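Local structure of fumarylacetoacetate hydrolase (Burkholderia xenovorans, 5TI1) at residues I225-G230 / T340-N345; P149-F154 / V256-W261. The protein probably hydrolyses fumarylacetoacetate to fumarate and acetoacetate, the last step of phenylalanine and tyrosine breakdown, with the help of a bound magnesium ion. All coordinates share one frame; numbering follows the deposited sequence.

Contact 1 of 2, residues I225-G230 / T340-N345; sequences IELETG and TITRTN. With MG (magnesium ion), chain K.
Ile-225 opens the contact by pointing its CD1 methyl at that of Ile-341, and the two atoms, CD1 to CD1, stand 4.4 Å apart. Leu-389 of the helix 389-392 and Val-328 of the strand 321-331 touch both isoleucines, so this thin meeting of methyl ends belongs to a larger apolar core. Glu-226 turns the other way. Its chain runs extended beyond CG and delivers OE2 to the magnesium ion at 2.2 Å, while OE1 forms a salt bridge with Arg-264. Leu-227 swings back toward the strand 340-345. This alternation of side chains along an extended chain gives the segment two faces, one building a metal site characteristic of the FAH family and one packing against a strand of a second sheet. With CG anti to the backbone N (chi1 162°), Leu-227 sends CD2 out until it lies 3.5 Å from CG2 of Thr-344, the leucine and threonine branches passing alongside with reversed headings. The same CD2 has a looser neighbour in CG2 of Thr-342, at 4.5 Å. Each threonine thus offers a methyl to the leucine, and Thr-342 gives its OG1 to a hydrogen bond with the carbonyl of Phe-386. Glu-228 is again on the metal face: OE1 reaches the magnesium ion at 2.2 Å, and OE2 is hydrogen-bonded to the backbone N of Gly-376.

Contact 2 of 2, residues P149-F154 / V256-W261; sequences PGYTDF and VLLNDW. With NA (sodium ion), chain L; MG (magnesium ion), chain K.
Two carboxylates, those of Asp-153 and Asp-260, meet with their planes at 90° to each other and the magnesium ion between them. Both aspartates have CG anti to the backbone N, which projects the groups from the two segments toward the metal. Each gives one oxygen to the ion: OD2 of Asp-153 lies 2.3 Å from the magnesium ion and OD2 of Asp-260 lies 2.4 Å from it. These oxygens are 3.1 Å apart, an approach that the shared cation probably makes tolerable. The strands 151-154 and 252-263 are non-adjacent members of one mixed sheet, and the two aspartates supply half of a four-carboxylate site that Glu-226 and Glu-228 complete, consistent with the active site of FAH-family hydrolases.

The ring of Tyr-151 stands almost perpendicular to the Asp-260 carboxylate, the planes 87° apart. A water joins the two side chains, hydrogen-bonded to Tyr-151 OH and donating to OD1 of Asp-260 over 2.8 Å. Leu-258 reaches toward the tyrosine from the facing segment, its CD1 3.9 Å from CE1 of the ring and its CD2 3.7 Å from OH. The apolar touch thus borders the hydrated, charged end of the contact.

OD1 of Asp-260 also binds the sodium ion, at 2.4 Å. The backbone O of Trp-261 is another sodium ligand, and the carbonyls of Lys-280 and Ala-283 with OG1 of Thr-284 supply the rest of the protein coordination. Asp-260 therefore spends its two oxygens on different cations, so the magnesium and sodium sites are probably coupled through one side chain, whose carboxylate should be restricted in rotation by both metals and the water.

Both contacts are buried, and they meet in one mixed sheet, where the strands 223-233 and 252-263 are antiparallel neighbours. Contact 1 extends outward from this sheet to a strand of another, joined across the gap by methyl groups alone; contact 2 spans strands within the sheet, bridged by the magnesium ion and a water, beside one apolar touch, while the sodium ion is held from the 256-261 side. The magnesium ion ties them together, taking two glutamates from 225-230 and one aspartate from each segment of contact 2. Around it acidic groups crowd, with OE2 of Glu-228 2.6 Å from OD1 of Asp-153. A probable backbone hydrogen bond from Val-256 N to Gly-230 O links the neighbouring strands.

Contact 1 of 2, residues I225-G230 / T340-N345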
loop_
_atom_site.group_PDB
_atom_site.type_symbol
_atom_site.label_atom_id
_atom_site.label_comp_id
_atom_site.label_asym_id
_atom_site.label_seq_id
_atom_site.Cartn_x
_atom_site.Cartn_y
_atom_site.Cartn_z
ATOM N N ILE B 225 3.209 11.364 17.985
ATOM C CA ILE B 225 3.863 11.603 16.702
ATOM C C ILE B 225 4.910 10.529 16.474
ATOM O O ILE B 225 5.292 9.804 17.401
ATOM C CB ILE B 225 4.547 12.980 16.646
ATOM C CG1 ILE B 225 5.817 12.950 17.504
ATOM C CG2 ILE B 225 3.589 14.082 17.069
ATOM C CD1 ILE B 225 6.628 14.209 17.452
ATOM N N GLU B 226 5.407 10.448 15.246
ATOM C CA GLU B 226 6.688 9.810 14.967
ATOM C C GLU B 226 7.407 10.716 13.987
ATOM O O GLU B 226 6.994 10.828 12.825
ATOM C CB GLU B 226 6.532 8.390 14.415
ATOM C CG GLU B 226 5.893 7.441 15.421
ATOM C CD GLU B 226 6.293 5.993 15.221
ATOM O OE1 GLU B 226 6.355 5.247 16.220
ATOM O OE2 GLU B 226 6.545 5.606 14.071
ATOM N N LEU B 227 8.439 11.405 14.481
ATOM C CA LEU B 227 9.253 12.282 13.652
ATOM C C LEU B 227 10.079 11.439 12.697
ATOM O O LEU B 227 10.880 10.604 13.138
ATOM C CB LEU B 227 10.167 13.147 14.521
ATOM C CG LEU B 227 11.348 13.777 13.775
ATOM C CD1 LEU B 227 10.875 14.855 12.828
ATOM C CD2 LEU B 227 12.335 14.366 14.767
ATOM N N GLU B 228 9.881 11.651 11.396
ATOM C CA GLU B 228 10.565 10.875 10.370
ATOM C C GLU B 228 10.825 11.744 9.150
ATOM O O GLU B 228 10.280 12.839 9.006
ATOM C CB GLU B 228 9.734 9.661 9.937
ATOM C CG GLU B 228 9.255 8.776 11.070
ATOM C CD GLU B 228 8.645 7.493 10.571
ATOM O OE1 GLU B 228 7.876 6.861 11.323
ATOM O OE2 GLU B 228 8.939 7.127 9.419
ATOM N N THR B 229 11.650 11.227 8.248
ATOM C CA THR B 229 11.676 11.702 6.875
ATOM C C THR B 229 11.108 10.621 5.959
ATOM O O THR B 229 11.122 9.426 6.275
ATOM C CB THR B 229 13.090 12.042 6.418
ATOM O OG1 THR B 229 13.834 10.833 6.340
ATOM C CG2 THR B 229 13.782 13.005 7.410
ATOM N N GLY B 230 10.612 11.048 4.807
ATOM C CA GLY B 230 10.242 10.085 3.787
ATOM C C GLY B 230 10.967 10.395 2.501
ATOM O O GLY B 230 11.029 11.560 2.095
ATOM N N THR B 340 8.930 24.188 21.406
ATOM C CA THR B 340 9.722 23.115 20.810
ATOM C C THR B 340 9.847 21.959 21.797
ATOM O O THR B 340 10.111 22.166 22.983
ATOM C CB THR B 340 11.102 23.625 20.397
ATOM O OG1 THR B 340 10.959 24.688 19.442
ATOM C CG2 THR B 340 11.911 22.501 19.767
ATOM N N ILE B 341 9.613 20.741 21.324
ATOM C CA ILE B 341 9.661 19.570 22.189
ATOM C C ILE B 341 10.805 18.627 21.846
ATOM O O ILE B 341 11.142 17.764 22.675
ATOM C CB ILE B 341 8.324 18.804 22.176
ATOM C CG1 ILE B 341 8.023 18.270 20.766
ATOM C CG2 ILE B 341 7.209 19.697 22.739
ATOM C CD1 ILE B 341 6.978 17.161 20.736
ATOM N N THR B 342 11.407 18.747 20.665
ATOM C CA THR B 342 12.611 17.981 20.384
ATOM C C THR B 342 13.386 18.653 19.258
ATOM O O THR B 342 12.817 19.395 18.452
ATOM C CB THR B 342 12.278 16.525 20.037
ATOM O OG1 THR B 342 13.485 15.754 20.020
ATOM C CG2 THR B 342 11.560 16.423 18.688
ATOM N N ARG B 343 14.701 18.414 19.247
ATOM C CA ARG B 343 15.592 18.837 18.170
ATOM C C ARG B 343 16.564 17.693 17.916
ATOM O O ARG B 343 17.239 17.254 18.847
ATOM C CB ARG B 343 16.367 20.111 18.536
ATOM C CG ARG B 343 15.520 21.336 18.888
ATOM C CD ARG B 343 16.399 22.458 19.484
ATOM N NE ARG B 343 15.647 23.696 19.695
ATOM C CZ ARG B 343 14.868 23.940 20.749
ATOM N NH1 ARG B 343 14.722 23.026 21.702
ATOM N NH2 ARG B 343 14.218 25.096 20.849
ATOM N N THR B 344 16.627 17.197 16.685
ATOM C CA THR B 344 17.536 16.091 16.385
ATOM C C THR B 344 18.072 16.261 14.963
ATOM O O THR B 344 18.030 17.358 14.398
ATOM C CB THR B 344 16.836 14.738 16.602
ATOM O OG1 THR B 344 17.796 13.681 16.478
ATOM C CG2 THR B 344 15.737 14.526 15.576
ATOM N N ASN B 345 18.593 15.172 14.390
ATOM C CA ASN B 345 19.207 15.202 13.071
ATOM C C ASN B 345 19.021 13.851 12.397
ATOM O O ASN B 345 19.155 12.806 13.037
ATOM C CB ASN B 345 20.709 15.541 13.150
ATOM C CG ASN B 345 21.271 16.013 11.815
ATOM O OD1 ASN B 345 21.335 15.251 10.846
ATOM N ND2 ASN B 345 21.665 17.284 11.756
HETATM MG MG MG K . 6.799 5.037 11.990
#

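Contact 2 of 2, residues P149-F154 / V256-W261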
loop_
_atom_site.group_PDB
_atom_site.type_symbol
_atom_site.label_atom_id
_atom_site.label_comp_id
_atom_site.label_asym_id
_atom_site.label_seq_id
_atom_site.Cartn_x
_atom_site.Cartn_y
_atom_site.Cartn_z
ATOM N N PRO B 149 1.973 5.289 -4.919
ATOM C CA PRO B 149 1.520 3.920 -5.212
ATOM C C PRO B 149 1.662 2.992 -4.018
ATOM O O PRO B 149 0.810 2.113 -3.808
ATOM C CB PRO B 149 2.431 3.492 -6.381
ATOM C CG PRO B 149 3.012 4.770 -6.928
ATOM C CD PRO B 149 3.165 5.648 -5.708
ATOM N N GLY B 150 2.732 3.156 -3.242
ATOM C CA GLY B 150 3.011 2.367 -2.056
ATOM C C GLY B 150 3.747 3.180 -1.009
ATOM O O GLY B 150 4.621 3.992 -1.332
ATOM N N TYR B 151 3.399 2.963 0.257
ATOM C CA TYR B 151 4.046 3.612 1.388
ATOM C C TYR B 151 4.615 2.533 2.303
ATOM O O TYR B 151 3.884 1.652 2.765
ATOM C CB TYR B 151 3.061 4.533 2.129
ATOM C CG TYR B 151 3.478 4.944 3.524
ATOM C CD1 TYR B 151 4.775 5.362 3.792
ATOM C CD2 TYR B 151 2.553 4.929 4.580
ATOM C CE1 TYR B 151 5.162 5.749 5.081
ATOM C CE2 TYR B 151 2.925 5.304 5.860
ATOM C CZ TYR B 151 4.230 5.713 6.105
ATOM O OH TYR B 151 4.604 6.084 7.372
ATOM N N THR B 152 5.922 2.581 2.514
ATOM C CA THR B 152 6.653 1.652 3.359
ATOM C C THR B 152 7.273 2.434 4.507
ATOM O O THR B 152 7.755 3.552 4.304
ATOM C CB THR B 152 7.764 0.952 2.559
ATOM O OG1 THR B 152 7.192 0.201 1.480
ATOM C CG2 THR B 152 8.585 0.042 3.461
ATOM N N ASP B 153 7.286 1.854 5.704
ATOM C CA ASP B 153 7.872 2.543 6.849
ATOM C C ASP B 153 8.901 1.651 7.524
ATOM O O ASP B 153 8.632 0.475 7.793
ATOM C CB ASP B 153 6.806 2.975 7.854
ATOM C CG ASP B 153 7.335 3.980 8.859
ATOM O OD1 ASP B 153 8.259 4.762 8.510
ATOM O OD2 ASP B 153 6.833 3.971 9.999
ATOM N N PHE B 154 10.078 2.210 7.786
ATOM C CA PHE B 154 11.143 1.464 8.417
ATOM C C PHE B 154 11.209 1.822 9.899
ATOM O O PHE B 154 10.252 2.366 10.468
ATOM C CB PHE B 154 12.453 1.722 7.661
ATOM C CG PHE B 154 12.467 1.111 6.290
ATOM C CD1 PHE B 154 12.864 -0.213 6.111
ATOM C CD2 PHE B 154 12.036 1.838 5.187
ATOM C CE1 PHE B 154 12.851 -0.798 4.849
ATOM C CE2 PHE B 154 12.017 1.258 3.918
ATOM C CZ PHE B 154 12.426 -0.063 3.753
ATOM N N VAL B 256 10.856 14.343 1.931
ATOM C CA VAL B 256 9.884 15.173 2.624
ATOM C C VAL B 256 10.007 14.889 4.118
ATOM O O VAL B 256 10.648 13.927 4.539
ATOM C CB VAL B 256 8.441 14.912 2.149
ATOM C CG1 VAL B 256 8.279 15.307 0.687
ATOM C CG2 VAL B 256 8.067 13.449 2.391
ATOM N N LEU B 257 9.375 15.740 4.922
ATOM C CA LEU B 257 9.156 15.431 6.329
ATOM C C LEU B 257 7.909 14.565 6.469
ATOM O O LEU B 257 6.967 14.685 5.688
ATOM C CB LEU B 257 8.990 16.712 7.146
ATOM C CG LEU B 257 10.144 17.724 7.040
ATOM C CD1 LEU B 257 9.798 19.020 7.749
ATOM C CD2 LEU B 257 11.421 17.143 7.597
ATOM N N LEU B 258 7.901 13.697 7.479
ATOM C CA LEU B 258 6.861 12.677 7.608
ATOM C C LEU B 258 6.546 12.471 9.081
ATOM O O LEU B 258 7.433 12.127 9.869
ATOM C CB LEU B 258 7.299 11.356 6.951
ATOM C CG LEU B 258 6.251 10.242 6.760
ATOM C CD1 LEU B 258 6.664 9.274 5.620
ATOM C CD2 LEU B 258 6.014 9.460 8.035
ATOM N N ASN B 259 5.284 12.690 9.454
ATOM C CA ASN B 259 4.803 12.432 10.803
ATOM C C ASN B 259 3.893 11.213 10.739
ATOM O O ASN B 259 2.751 11.304 10.269
ATOM C CB ASN B 259 4.063 13.640 11.378
ATOM C CG ASN B 259 3.618 13.416 12.818
ATOM O OD1 ASN B 259 3.836 12.331 13.379
ATOM N ND2 ASN B 259 3.006 14.445 13.434
ATOM N N ASP B 260 4.394 10.079 11.228
ATOM C CA ASP B 260 3.627 8.834 11.248
ATOM C C ASP B 260 2.836 8.776 12.552
ATOM O O ASP B 260 3.241 8.145 13.533
ATOM C CB ASP B 260 4.558 7.633 11.096
ATOM C CG ASP B 260 3.827 6.304 11.206
ATOM O OD1 ASP B 260 2.602 6.269 10.938
ATOM O OD2 ASP B 260 4.477 5.297 11.581
ATOM N N TRP B 261 1.690 9.465 12.558
ATOM C CA TRP B 261 0.824 9.489 13.731
ATOM C C TRP B 261 0.553 8.075 14.233
ATOM O O TRP B 261 0.233 7.175 13.452
ATOM C CB TRP B 261 -0.499 10.183 13.405
ATOM C CG TRP B 261 -0.379 11.555 12.806
ATOM C CD1 TRP B 261 -0.401 11.875 11.474
ATOM C CD2 TRP B 261 -0.244 12.796 13.515
ATOM N NE1 TRP B 261 -0.273 13.237 11.313
ATOM C CE2 TRP B 261 -0.181 13.826 12.548
ATOM C CE3 TRP B 261 -0.167 13.136 14.866
ATOM C CZ2 TRP B 261 -0.065 15.173 12.893
ATOM C CZ3 TRP B 261 -0.039 14.477 15.210
ATOM C CH2 TRP B 261 0.004 15.480 14.226
HETATM NA NA NA L . 0.374 7.064 10.929
HETATM MG MG MG K . 6.799 5.037 11.990
HETATM O O HOH W 1 2.785 4.153 9.070
#